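Local coordinates for protein alkaline serine protease AL20 (Nesterenkonia abyssinica, PDB 3CP7) that cleaves peptide bonds in proteins as a secreted, thermostable alkaline serine protease of the trypsin-like type, probably through a Ser-His-Asp triad, at residues I9-F14 against D20-A25; A58-Y61 against E65-H68; A80-R85 against E89-F94; F117-G122 against A182-N187. One frame throughout, in Å; residues are numbered along the deposited sequence.

Contact 1: residues I9-F14 against D20-A25; sequences IGKVFF and DFVCSA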
loop_
_atom_site.group_PDB
_atom_site.type_symbol
_atom_site.label_atom_id
_atom_site.label_comp_id
_atom_site.label_asym_id
_atom_site.label_seq_id
_atom_site.Cartn_x
_atom_site.Cartn_y
_atom_site.Cartn_z
ATOM N N ILE A 9 13.160 -6.331 -18.626
ATOM C CA ILE A 9 13.788 -5.157 -17.996
ATOM C C ILE A 9 13.452 -3.925 -18.840
ATOM O O ILE A 9 13.481 -3.992 -20.073
ATOM C CB ILE A 9 15.326 -5.293 -17.889
ATOM C CG1 ILE A 9 15.727 -6.678 -17.372
ATOM C CG2 ILE A 9 15.867 -4.196 -16.971
ATOM C CD1 ILE A 9 17.232 -6.916 -17.331
ATOM N N GLY A 10 13.156 -2.801 -18.199
ATOM C CA GLY A 10 12.788 -1.613 -18.959
ATOM C C GLY A 10 13.079 -0.327 -18.230
ATOM O O GLY A 10 13.470 -0.337 -17.055
ATOM N N LYS A 11 12.868 0.777 -18.946
ATOM C CA LYS A 11 13.134 2.118 -18.438
ATOM C C LYS A 11 11.820 2.700 -17.918
ATOM O O LYS A 11 10.747 2.377 -18.450
ATOM C CB LYS A 11 13.724 2.986 -19.552
ATOM C CG LYS A 11 14.126 4.393 -19.130
ATOM C CD LYS A 11 14.733 5.124 -20.301
ATOM C CE LYS A 11 15.115 6.547 -19.953
ATOM N NZ LYS A 11 16.360 6.654 -19.153
ATOM N N VAL A 12 11.905 3.530 -16.875
ATOM C CA VAL A 12 10.734 4.172 -16.283
ATOM C C VAL A 12 10.858 5.688 -16.464
ATOM O O VAL A 12 11.948 6.245 -16.297
ATOM C CB VAL A 12 10.627 3.829 -14.775
ATOM C CG1 VAL A 12 9.609 4.706 -14.086
ATOM C CG2 VAL A 12 10.252 2.366 -14.579
ATOM N N PHE A 13 9.749 6.330 -16.829
ATOM C CA PHE A 13 9.638 7.788 -16.823
ATOM C C PHE A 13 8.540 8.153 -15.842
ATOM O O PHE A 13 7.521 7.473 -15.756
ATOM C CB PHE A 13 9.257 8.320 -18.210
ATOM C CG PHE A 13 10.231 7.966 -19.300
ATOM C CD1 PHE A 13 10.172 6.722 -19.924
ATOM C CD2 PHE A 13 11.189 8.881 -19.715
ATOM C CE1 PHE A 13 11.062 6.396 -20.931
ATOM C CE2 PHE A 13 12.089 8.559 -20.732
ATOM C CZ PHE A 13 12.012 7.323 -21.344
ATOM N N PHE A 14 8.743 9.228 -15.092
ATOM C CA PHE A 14 7.680 9.739 -14.223
ATOM C C PHE A 14 7.886 11.216 -13.930
ATOM O O PHE A 14 8.949 11.764 -14.217
ATOM C CB PHE A 14 7.566 8.912 -12.925
ATOM C CG PHE A 14 8.734 9.065 -11.977
ATOM C CD1 PHE A 14 8.674 9.976 -10.927
ATOM C CD2 PHE A 14 9.869 8.280 -12.114
ATOM C CE1 PHE A 14 9.738 10.116 -10.044
ATOM C CE2 PHE A 14 10.937 8.415 -11.229
ATOM C CZ PHE A 14 10.868 9.330 -10.193
ATOM N N ASP A 20 10.552 16.226 -14.162
ATOM C CA ASP A 20 10.545 14.916 -14.819
ATOM C C ASP A 20 11.762 14.095 -14.426
ATOM O O ASP A 20 12.887 14.608 -14.384
ATOM C CB ASP A 20 10.507 15.080 -16.337
ATOM C CG ASP A 20 9.308 15.874 -16.804
ATOM O OD1 ASP A 20 8.276 15.878 -16.096
ATOM O OD2 ASP A 20 9.402 16.502 -17.883
ATOM N N PHE A 21 11.521 12.814 -14.147
ATOM C CA PHE A 21 12.558 11.913 -13.662
ATOM C C PHE A 21 12.533 10.589 -14.410
ATOM O O PHE A 21 11.587 10.289 -15.132
ATOM C CB PHE A 21 12.396 11.689 -12.155
ATOM C CG PHE A 21 12.562 12.942 -11.348
ATOM C CD1 PHE A 21 11.461 13.758 -11.074
ATOM C CD2 PHE A 21 13.818 13.318 -10.884
ATOM C CE1 PHE A 21 11.620 14.943 -10.347
ATOM C CE2 PHE A 21 13.989 14.492 -10.146
ATOM C CZ PHE A 21 12.887 15.306 -9.881
ATOM N N VAL A 22 13.593 9.810 -14.226
ATOM C CA VAL A 22 13.716 8.502 -14.849
ATOM C C VAL A 22 14.182 7.455 -13.825
ATOM O O VAL A 22 14.849 7.771 -12.842
ATOM C CB VAL A 22 14.639 8.565 -16.102
ATOM C CG1 VAL A 22 16.060 8.976 -15.733
ATOM C CG2 VAL A 22 14.612 7.286 -16.861
ATOM N N CYS A 23 13.783 6.212 -14.058
ATOM C CA CYS A 23 14.130 5.088 -13.183
ATOM C C CYS A 23 14.218 3.839 -14.064
ATOM O O CYS A 23 14.277 3.941 -15.304
ATOM C CB CYS A 23 13.085 4.921 -12.062
ATOM S SG CYS A 23 13.500 5.700 -10.467
ATOM N N SER A 24 14.224 2.668 -13.432
ATOM C CA SER A 24 14.225 1.397 -14.143
ATOM C C SER A 24 13.230 0.484 -13.434
ATOM O O SER A 24 12.799 0.767 -12.314
ATOM C CB SER A 24 15.630 0.797 -14.114
ATOM O OG SER A 24 16.589 1.673 -14.705
ATOM N N ALA A 25 12.861 -0.616 -14.088
ATOM C CA ALA A 25 11.953 -1.590 -13.491
ATOM C C ALA A 25 12.048 -2.909 -14.237
ATOM O O ALA A 25 12.769 -3.025 -15.229
ATOM C CB ALA A 25 10.519 -1.072 -13.508
#

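Contact 2: residues A58-Y61 against E65-H68; sequences APAY and ESEH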
loop_
_atom_site.group_PDB
_atom_site.type_symbol
_atom_site.label_atom_id
_atom_site.label_comp_id
_atom_site.label_asym_id
_atom_site.label_seq_id
_atom_site.Cartn_x
_atom_site.Cartn_y
_atom_site.Cartn_z
ATOM N N ALA A 58 8.840 1.263 -20.156
ATOM C CA ALA A 58 9.231 0.967 -21.538
ATOM C C ALA A 58 10.093 -0.291 -21.583
ATOM O O ALA A 58 11.310 -0.219 -21.394
ATOM C CB ALA A 58 9.982 2.152 -22.141
ATOM N N PRO A 59 9.464 -1.456 -21.828
ATOM C CA PRO A 59 10.232 -2.704 -21.883
ATOM C C PRO A 59 11.280 -2.678 -22.987
ATOM O O PRO A 59 11.001 -2.216 -24.101
ATOM C CB PRO A 59 9.177 -3.777 -22.201
ATOM C CG PRO A 59 7.861 -3.133 -22.037
ATOM C CD PRO A 59 8.020 -1.654 -22.034
ATOM N N ALA A 60 12.478 -3.164 -22.686
ATOM C CA ALA A 60 13.542 -3.299 -23.691
ATOM C C ALA A 60 13.918 -1.970 -24.357
ATOM O O ALA A 60 14.380 -1.949 -25.504
ATOM C CB ALA A 60 13.157 -4.358 -24.759
ATOM N N TYR A 61 13.742 -0.869 -23.632
ATOM C CA TYR A 61 14.164 0.451 -24.108
ATOM C C TYR A 61 15.611 0.399 -24.610
ATOM O O TYR A 61 16.476 -0.218 -23.978
ATOM C CB TYR A 61 14.046 1.461 -22.966
ATOM C CG TYR A 61 14.200 2.906 -23.384
ATOM C CD1 TYR A 61 15.457 3.495 -23.456
ATOM C CD2 TYR A 61 13.087 3.690 -23.667
ATOM C CE1 TYR A 61 15.609 4.824 -23.846
ATOM C CE2 TYR A 61 13.222 5.025 -24.043
ATOM C CZ TYR A 61 14.492 5.579 -24.121
ATOM O OH TYR A 61 14.624 6.902 -24.496
ATOM N N GLU A 65 11.839 3.770 -27.232
ATOM C CA GLU A 65 10.991 2.616 -26.979
ATOM C C GLU A 65 11.284 1.488 -27.962
ATOM O O GLU A 65 11.759 1.717 -29.078
ATOM C CB GLU A 65 9.511 3.001 -27.015
ATOM C CG GLU A 65 8.979 3.408 -28.385
ATOM C CD GLU A 65 7.528 3.846 -28.314
ATOM O OE1 GLU A 65 6.642 3.057 -28.693
ATOM O OE2 GLU A 65 7.271 4.979 -27.865
ATOM N N SER A 66 11.018 0.266 -27.525
ATOM C CA SER A 66 11.145 -0.897 -28.380
ATOM C C SER A 66 9.798 -1.158 -29.045
ATOM O O SER A 66 8.841 -0.390 -28.895
ATOM C CB SER A 66 11.558 -2.119 -27.553
ATOM O OG SER A 66 10.451 -2.585 -26.791
ATOM N N GLU A 67 9.729 -2.267 -29.767
ATOM C CA GLU A 67 8.481 -2.711 -30.376
ATOM C C GLU A 67 7.365 -2.946 -29.347
ATOM O O GLU A 67 6.187 -2.955 -29.688
ATOM C CB GLU A 67 8.718 -3.987 -31.188
ATOM C CG GLU A 67 9.060 -5.237 -30.358
ATOM C CD GLU A 67 10.550 -5.402 -30.051
ATOM O OE1 GLU A 67 11.329 -4.423 -30.147
ATOM O OE2 GLU A 67 10.948 -6.536 -29.706
ATOM N N HIS A 68 7.744 -3.128 -28.081
ATOM C CA HIS A 68 6.762 -3.374 -27.022
ATOM C C HIS A 68 6.056 -2.108 -26.555
ATOM O O HIS A 68 5.044 -2.175 -25.853
ATOM C CB HIS A 68 7.408 -4.111 -25.855
ATOM C CG HIS A 68 7.959 -5.446 -26.235
ATOM N ND1 HIS A 68 7.186 -6.424 -26.823
ATOM C CD2 HIS A 68 9.206 -5.961 -26.130
ATOM C CE1 HIS A 68 7.933 -7.487 -27.056
ATOM N NE2 HIS A 68 9.159 -7.239 -26.634
HETATM O O HOH W 1 9.800 0.145 -24.911
#

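Contact 3: residues A80-R85 against E89-F94; sequences AEWANR and EHDYAF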
loop_
_atom_site.group_PDB
_atom_site.type_symbol
_atom_site.label_atom_id
_atom_site.label_comp_id
_atom_site.label_asym_id
_atom_site.label_seq_id
_atom_site.Cartn_x
_atom_site.Cartn_y
_atom_site.Cartn_z
ATOM N N ALA A 80 4.691 0.260 2.820
ATOM C CA ALA A 80 4.186 1.164 3.844
ATOM C C ALA A 80 5.307 1.956 4.473
ATOM O O ALA A 80 5.146 3.141 4.746
ATOM C CB ALA A 80 3.459 0.393 4.903
ATOM N N GLU A 81 6.434 1.303 4.721
ATOM C CA GLU A 81 7.520 1.975 5.434
ATOM C C GLU A 81 8.187 3.028 4.555
ATOM O O GLU A 81 8.610 4.075 5.057
ATOM C CB GLU A 81 8.550 0.963 5.919
ATOM C CG GLU A 81 7.991 -0.116 6.850
ATOM C CD GLU A 81 7.466 -1.355 6.125
ATOM O OE1 GLU A 81 7.273 -2.395 6.808
ATOM O OE2 GLU A 81 7.245 -1.307 4.900
ATOM N N TRP A 82 8.292 2.762 3.256
ATOM C CA TRP A 82 8.790 3.794 2.351
ATOM C C TRP A 82 7.834 4.997 2.302
ATOM O O TRP A 82 8.242 6.143 2.515
ATOM C CB TRP A 82 9.070 3.271 0.926
ATOM C CG TRP A 82 9.506 4.420 0.103
ATOM C CD1 TRP A 82 8.747 5.158 -0.773
ATOM C CD2 TRP A 82 10.765 5.073 0.198
ATOM N NE1 TRP A 82 9.486 6.214 -1.259
ATOM C CE2 TRP A 82 10.726 6.192 -0.667
ATOM C CE3 TRP A 82 11.940 4.813 0.926
ATOM C CZ2 TRP A 82 11.820 7.049 -0.822
ATOM C CZ3 TRP A 82 13.034 5.660 0.763
ATOM C CH2 TRP A 82 12.960 6.767 -0.101
ATOM N N ALA A 83 6.561 4.734 2.019
ATOM C CA ALA A 83 5.585 5.825 1.861
ATOM C C ALA A 83 5.449 6.695 3.096
ATOM O O ALA A 83 5.280 7.913 2.983
ATOM C CB ALA A 83 4.219 5.267 1.486
ATOM N N ASN A 84 5.499 6.066 4.262
ATOM C CA ASN A 84 5.213 6.754 5.499
ATOM C C ASN A 84 6.450 7.396 6.122
ATOM O O ASN A 84 6.335 8.409 6.812
ATOM C CB ASN A 84 4.500 5.820 6.491
ATOM C CG ASN A 84 3.030 5.564 6.118
ATOM O OD1 ASN A 84 2.145 6.271 6.591
ATOM N ND2 ASN A 84 2.766 4.536 5.287
ATOM N N ARG A 85 7.632 6.817 5.899
ATOM C CA ARG A 85 8.820 7.227 6.650
ATOM C C ARG A 85 10.106 7.351 5.800
ATOM O O ARG A 85 11.150 7.756 6.313
ATOM C CB ARG A 85 9.032 6.265 7.847
ATOM C CG ARG A 85 7.742 5.986 8.682
ATOM C CD ARG A 85 7.938 5.097 9.918
ATOM N NE ARG A 85 8.203 3.685 9.622
ATOM C CZ ARG A 85 9.427 3.176 9.474
ATOM N NH1 ARG A 85 9.593 1.884 9.224
ATOM N NH2 ARG A 85 10.486 3.968 9.572
ATOM N N GLU A 89 15.150 0.486 4.303
ATOM C CA GLU A 89 15.037 -0.975 4.411
ATOM C C GLU A 89 13.901 -1.522 3.551
ATOM O O GLU A 89 13.877 -2.715 3.245
ATOM C CB GLU A 89 14.857 -1.440 5.860
ATOM C CG GLU A 89 16.106 -1.282 6.716
ATOM C CD GLU A 89 16.028 -2.001 8.045
ATOM O OE1 GLU A 89 14.906 -2.238 8.549
ATOM O OE2 GLU A 89 17.112 -2.328 8.577
ATOM N N HIS A 90 12.965 -0.645 3.172
ATOM C CA HIS A 90 11.803 -1.065 2.386
ATOM C C HIS A 90 11.619 -0.217 1.143
ATOM O O HIS A 90 10.493 0.041 0.724
ATOM C CB HIS A 90 10.541 -1.094 3.261
ATOM C CG HIS A 90 10.688 -2.003 4.438
ATOM N ND1 HIS A 90 10.507 -3.366 4.346
ATOM C CD2 HIS A 90 11.074 -1.758 5.711
ATOM C CE1 HIS A 90 10.742 -3.918 5.523
ATOM N NE2 HIS A 90 11.106 -2.968 6.364
ATOM N N ASP A 91 12.724 0.179 0.516
ATOM C CA ASP A 91 12.635 0.965 -0.710
ATOM C C ASP A 91 12.406 0.048 -1.908
ATOM O O ASP A 91 13.246 -0.047 -2.804
ATOM C CB ASP A 91 13.884 1.827 -0.939
ATOM C CG ASP A 91 13.731 2.780 -2.112
ATOM O OD1 ASP A 91 14.755 3.276 -2.629
ATOM O OD2 ASP A 91 12.582 3.041 -2.526
ATOM N N TYR A 92 11.272 -0.649 -1.893
ATOM C CA TYR A 92 10.825 -1.472 -3.013
ATOM C C TYR A 92 9.341 -1.185 -3.236
ATOM O O TYR A 92 8.642 -0.664 -2.352
ATOM C CB TYR A 92 11.059 -2.973 -2.754
ATOM C CG TYR A 92 10.553 -3.429 -1.412
ATOM C CD1 TYR A 92 11.438 -3.651 -0.350
ATOM C CD2 TYR A 92 9.189 -3.611 -1.171
ATOM C CE1 TYR A 92 10.977 -4.043 0.902
ATOM C CE2 TYR A 92 8.718 -3.991 0.075
ATOM C CZ TYR A 92 9.617 -4.206 1.118
ATOM O OH TYR A 92 9.157 -4.577 2.362
ATOM N N ALA A 93 8.864 -1.530 -4.426
ATOM C CA ALA A 93 7.494 -1.232 -4.807
ATOM C C ALA A 93 7.155 -1.980 -6.068
ATOM O O ALA A 93 8.022 -2.553 -6.719
ATOM C CB ALA A 93 7.315 0.267 -5.022
ATOM N N PHE A 94 5.875 -1.956 -6.408
ATOM C CA PHE A 94 5.403 -2.593 -7.626
ATOM C C PHE A 94 4.465 -1.644 -8.321
ATOM O O PHE A 94 3.702 -0.933 -7.658
ATOM C CB PHE A 94 4.696 -3.913 -7.279
ATOM C CG PHE A 94 5.590 -4.883 -6.567
ATOM C CD1 PHE A 94 6.409 -5.743 -7.296
ATOM C CD2 PHE A 94 5.680 -4.882 -5.173
ATOM C CE1 PHE A 94 7.279 -6.610 -6.656
ATOM C CE2 PHE A 94 6.550 -5.736 -4.531
ATOM C CZ PHE A 94 7.369 -6.588 -5.264
HETATM O O HOH W 2 6.818 -3.568 3.512
#

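Contact 4: residues F117-G122 against A182-N187; sequences FNQPRG and AQNSTN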
loop_
_atom_site.group_PDB
_atom_site.type_symbol
_atom_site.label_atom_id
_atom_site.label_comp_id
_atom_site.label_asym_id
_atom_site.label_seq_id
_atom_site.Cartn_x
_atom_site.Cartn_y
_atom_site.Cartn_z
ATOM N N PHE A 117 11.950 -14.471 -2.297
ATOM C CA PHE A 117 11.964 -13.778 -1.005
ATOM C C PHE A 117 12.569 -14.675 0.055
ATOM O O PHE A 117 12.616 -15.912 -0.099
ATOM C CB PHE A 117 10.542 -13.404 -0.597
ATOM C CG PHE A 117 9.781 -12.693 -1.676
ATOM C CD1 PHE A 117 9.912 -11.321 -1.842
ATOM C CD2 PHE A 117 8.955 -13.404 -2.545
ATOM C CE1 PHE A 117 9.228 -10.654 -2.852
ATOM C CE2 PHE A 117 8.253 -12.743 -3.551
ATOM C CZ PHE A 117 8.378 -11.373 -3.701
ATOM N N ASN A 118 13.013 -14.052 1.145
ATOM C CA ASN A 118 13.556 -14.797 2.283
ATOM C C ASN A 118 14.665 -15.752 1.881
ATOM O O ASN A 118 14.724 -16.911 2.329
ATOM C CB ASN A 118 12.437 -15.479 3.077
ATOM C CG ASN A 118 11.563 -14.470 3.785
ATOM O OD1 ASN A 118 12.064 -13.605 4.502
ATOM N ND2 ASN A 118 10.266 -14.554 3.566
ATOM N N GLN A 119 15.549 -15.234 1.038
ATOM C CA GLN A 119 16.731 -15.946 0.583
ATOM C C GLN A 119 17.934 -15.555 1.448
ATOM O O GLN A 119 17.883 -14.553 2.155
ATOM C CB GLN A 119 16.989 -15.620 -0.887
ATOM C CG GLN A 119 15.834 -16.014 -1.798
ATOM C CD GLN A 119 15.543 -17.507 -1.748
ATOM O OE1 GLN A 119 16.419 -18.324 -2.031
ATOM N NE2 GLN A 119 14.323 -17.868 -1.385
ATOM N N PRO A 120 19.025 -16.345 1.398
ATOM C CA PRO A 120 20.189 -15.967 2.193
ATOM C C PRO A 120 20.734 -14.588 1.839
ATOM O O PRO A 120 20.585 -14.121 0.705
ATOM C CB PRO A 120 21.219 -17.045 1.829
ATOM C CG PRO A 120 20.401 -18.219 1.440
ATOM C CD PRO A 120 19.239 -17.619 0.692
ATOM N N ARG A 121 21.352 -13.951 2.825
ATOM C CA ARG A 121 22.159 -12.763 2.598
ATOM C C ARG A 121 23.500 -13.149 1.976
ATOM O O ARG A 121 23.937 -14.298 2.090
ATOM C CB ARG A 121 22.383 -12.023 3.924
ATOM C CG ARG A 121 21.090 -11.532 4.564
ATOM C CD ARG A 121 21.329 -10.790 5.881
ATOM N NE ARG A 121 21.991 -9.495 5.698
ATOM C CZ ARG A 121 21.380 -8.381 5.289
ATOM N NH1 ARG A 121 20.089 -8.401 5.008
ATOM N NH2 ARG A 121 22.059 -7.252 5.132
ATOM N N GLY A 122 24.146 -12.195 1.318
ATOM C CA GLY A 122 25.507 -12.391 0.828
ATOM C C GLY A 122 25.619 -13.221 -0.429
ATOM O O GLY A 122 26.682 -13.781 -0.716
ATOM N N ALA A 182 16.162 -15.456 -10.634
ATOM C CA ALA A 182 15.057 -14.877 -9.873
ATOM C C ALA A 182 15.437 -13.487 -9.376
ATOM O O ALA A 182 16.555 -13.273 -8.894
ATOM C CB ALA A 182 14.676 -15.777 -8.693
ATOM N N GLN A 183 14.504 -12.546 -9.511
ATOM C CA GLN A 183 14.724 -11.225 -8.941
ATOM C C GLN A 183 14.656 -11.292 -7.426
ATOM O O GLN A 183 13.751 -11.910 -6.863
ATOM C CB GLN A 183 13.697 -10.223 -9.471
ATOM C CG GLN A 183 13.916 -8.838 -8.869
ATOM C CD GLN A 183 13.229 -7.730 -9.615
ATOM O OE1 GLN A 183 12.540 -7.956 -10.619
ATOM N NE2 GLN A 183 13.423 -6.508 -9.139
ATOM N N ASN A 184 15.612 -10.650 -6.762
ATOM C CA ASN A 184 15.687 -10.736 -5.318
ATOM C C ASN A 184 16.090 -9.429 -4.615
ATOM O O ASN A 184 16.313 -9.408 -3.402
ATOM C CB ASN A 184 16.588 -11.906 -4.929
ATOM C CG ASN A 184 16.582 -12.198 -3.443
ATOM O OD1 ASN A 184 15.530 -12.492 -2.834
ATOM N ND2 ASN A 184 17.767 -12.165 -2.846
ATOM N N SER A 185 16.161 -8.346 -5.387
ATOM C CA SER A 185 16.237 -6.992 -4.830
ATOM C C SER A 185 16.069 -6.011 -5.979
ATOM O O SER A 185 15.708 -6.400 -7.112
ATOM C CB SER A 185 17.538 -6.742 -4.039
ATOM O OG SER A 185 17.469 -5.497 -3.354
ATOM N N THR A 186 16.337 -4.749 -5.681
ATOM C CA THR A 186 16.169 -3.678 -6.623
ATOM C C THR A 186 17.285 -2.651 -6.331
ATOM O O THR A 186 17.717 -2.522 -5.171
ATOM C CB THR A 186 14.723 -3.211 -6.339
ATOM O OG1 THR A 186 13.752 -3.616 -7.332
ATOM C CG2 THR A 186 14.515 -1.943 -5.470
ATOM N N ASN A 187 17.785 -1.966 -7.362
ATOM C CA ASN A 187 18.701 -0.844 -7.129
ATOM C C ASN A 187 17.987 0.235 -6.345
ATOM O O ASN A 187 16.951 0.721 -6.790
ATOM C CB ASN A 187 19.183 -0.220 -8.441
ATOM C CG ASN A 187 19.947 -1.201 -9.319
ATOM O OD1 ASN A 187 20.723 -2.031 -8.832
ATOM N ND2 ASN A 187 19.723 -1.110 -10.632
#

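Contact 1: residues I9-F14 against D20-A25
Gly10 with Ala25, Val12 with Cys23 and Phe14 with Phe21 are the hydrogen-bonded pairs of strands 9-14 and 20-25, two bonds to each and six backbone bonds in all. The Phe21 N to Phe14 O bond is 2.8 Å long.

Aromatic contacts gather at Phe14. Its CG lies between the backbone N and the carbonyl carbon (chi1 69°), which turns the ring across the neighbouring strand. Phe21 CB sits over one face, 3.4 Å from Phe14 CZ, as a CH-pi contact. The two rings are nearly parallel but slid apart, with centroids 5.8 Å from each other. Cys23 SG lies at the edge of the Phe14 ring, 3.8 Å from CE2. The same sulfur forms the disulfide with Cys42.

Aliphatic contacts continue on this face. Val12 CG2 meets Ala25 CB at 3.6 Å, and Val12 CB meets Cys23 CB at 3.8 Å. On the other face the Lys11 chain, extended until it bends at chi4, crosses Val22. Lys11 NZ bonds to Gly138 O beyond the hairpin.

Strands 9-16 and 19-27 form an antiparallel beta hairpin. It opens the N-terminal six-stranded barrel of this trypsin-like fold.

Contact 2: residues A58-Y61 against E65-H68
Ser66 reaches back to the carbonyl of Pro59, at the type II beta turn from Ala58 to Tyr61. This turn ends strand 55-59 of the N-terminal barrel. The loop that follows folds back over it.

The Ser66 side chain carries the contact. It leaves the backbone toward the turn. CB lies against two carbonyl oxygens, 3.5 Å from both Ala60 O and Pro59 O, and also touches Ala60 CB. OG stands between the backbone N and the carbonyl carbon (chi1 74°). From there it donates to Pro59 O at 2.8 Å, tilted 28° from the carbonyl plane. OG also accepts from His68 N, two residues on, which makes an ST turn. One hydroxyl therefore ties the loop to the strand end and shapes the loop itself.

The ST turn fixes the His68 backbone N; the imidazole is tied by ND1 to Gln108. The His68 and Pro59 side chains cross obliquely, with His68 CB 4.0 Å from Pro59 CG. Ala60 CB lies at the ring edge, and Glu67 CG over the centre of one ring face. Val109, on helix 105-109 with Gln108, packs against both Pro59 and His68.

Tyr61 CE2 comes to 3.7 Å from Glu65 N, and its OH bonds to Gln139. A water completes the bridge: it donates to Pro59 O at 2.8 Å and accepts from Ser66 N at 2.9 Å.

Contact 3: residues A80-R85 against E89-F94
Asp91 is probably the aspartate of a Ser-His-Asp catalytic triad, with His41 and Ser169, as in trypsin-like proteases. It is the centre of an inverse gamma turn just before strand 93-97, and helix 80-85 packs against this turn.

The Trp82 indole and the Asp91 carboxylate lie side by side, their planes 21° apart. OD2 sits over one face of the indole, 3.9 Å from Trp82 CD2. OD1 bonds to His41 ND1 and to Ser188 OG. Trp82 is held by NE1, which bonds to His44 O, and its CB meets His90 O at 3.5 Å.

Glu81 and His90 form a second flat stack, with carboxylate and imidazole planes only 11° apart. The Glu81 chain bends at chi2 (89°) and lays its carboxylate over one ring face. Glu81 OE2 is 3.5 Å from His90 CG. At the ring edge, where Tyr92 CZ lies in plane, His90 ND1 and Tyr92 OH share a 2.7 Å hydrogen bond; either could be the donor. A water links the same OH to Glu81 OE2, to which it donates at 2.7 Å. Glu81 OE1 accepts from Asn218 of the second subunit. Losing the imidazole to an alanine at His90 is likely to uncover the Glu81 carboxylate on that side and leave Tyr92 OH without its ring partner.

Both carboxylates thus meet an aromatic face. A negative Glu81 carboxylate stacked on the imidazole would probably favour a positive charge on His90, whose charge is not seen.

Contact 4: residues F117-G122 against A182-N187
The amides of Gln119 and Asn184 stand almost at right angles, with planes 83° apart. They do not stack. The aliphatic part of Gln119 lies against the amide end of Asn184, and the two side chains cross. Gln119 CB and CG do the touching. Asn184 CG is anti to the backbone N (chi1 -172°), which brings the amide against the Gln119 side chain.

The Gln119 chain bends at chi2 (-60°), and its own amide leads away from Asn184. NE2 folds back to Phe117 O in a 2.9 Å hydrogen bond. Phe117 O lies near the Gln119 amide plane, while NE2 sits above the carbonyl plane of Phe117.

Opposite Trp173, Asn184 and Ser185 form a classic beta bulge in strand 183-191, outermost in the C-terminal sheet of this chain. Loop 117-122, which leads into strand 124-129, passes beside this bulge. Gln119 O bonds to Tyr202 OH, and Phe203 also packs on Asn184.

With a glycine in place of Gln119, Phe117 O would probably lose this amide donor and the Asn184 amide would be less covered. Within the bulged strand, Gln183 NE2 donates to Ser185 O at 3.1 Å.

In the fold
From the N terminus, contact 1 closes the first hairpin, strands 9-16 and 19-27. Contact 2 closes a short loop after strand 55-59. It touches contact 1 directly: Ile9 and Lys11 share backbone hydrogen bonds with Ala60 and Ala58, so strand 55-59 meets strand 9-16 and the barrel shuts. Contact 3 then closes the short link from helix 80-85 to strand 93-97 of the same barrel. Contact 4 spans far more chain, joining the loop before strand 124-129 to strand 183-191 of the second sheet. The four follow in series, and none nests or crosses. Contacts 3 and 4 meet where Asp91 O packs on Thr186 CG2, where the barrel and the second sheet come together.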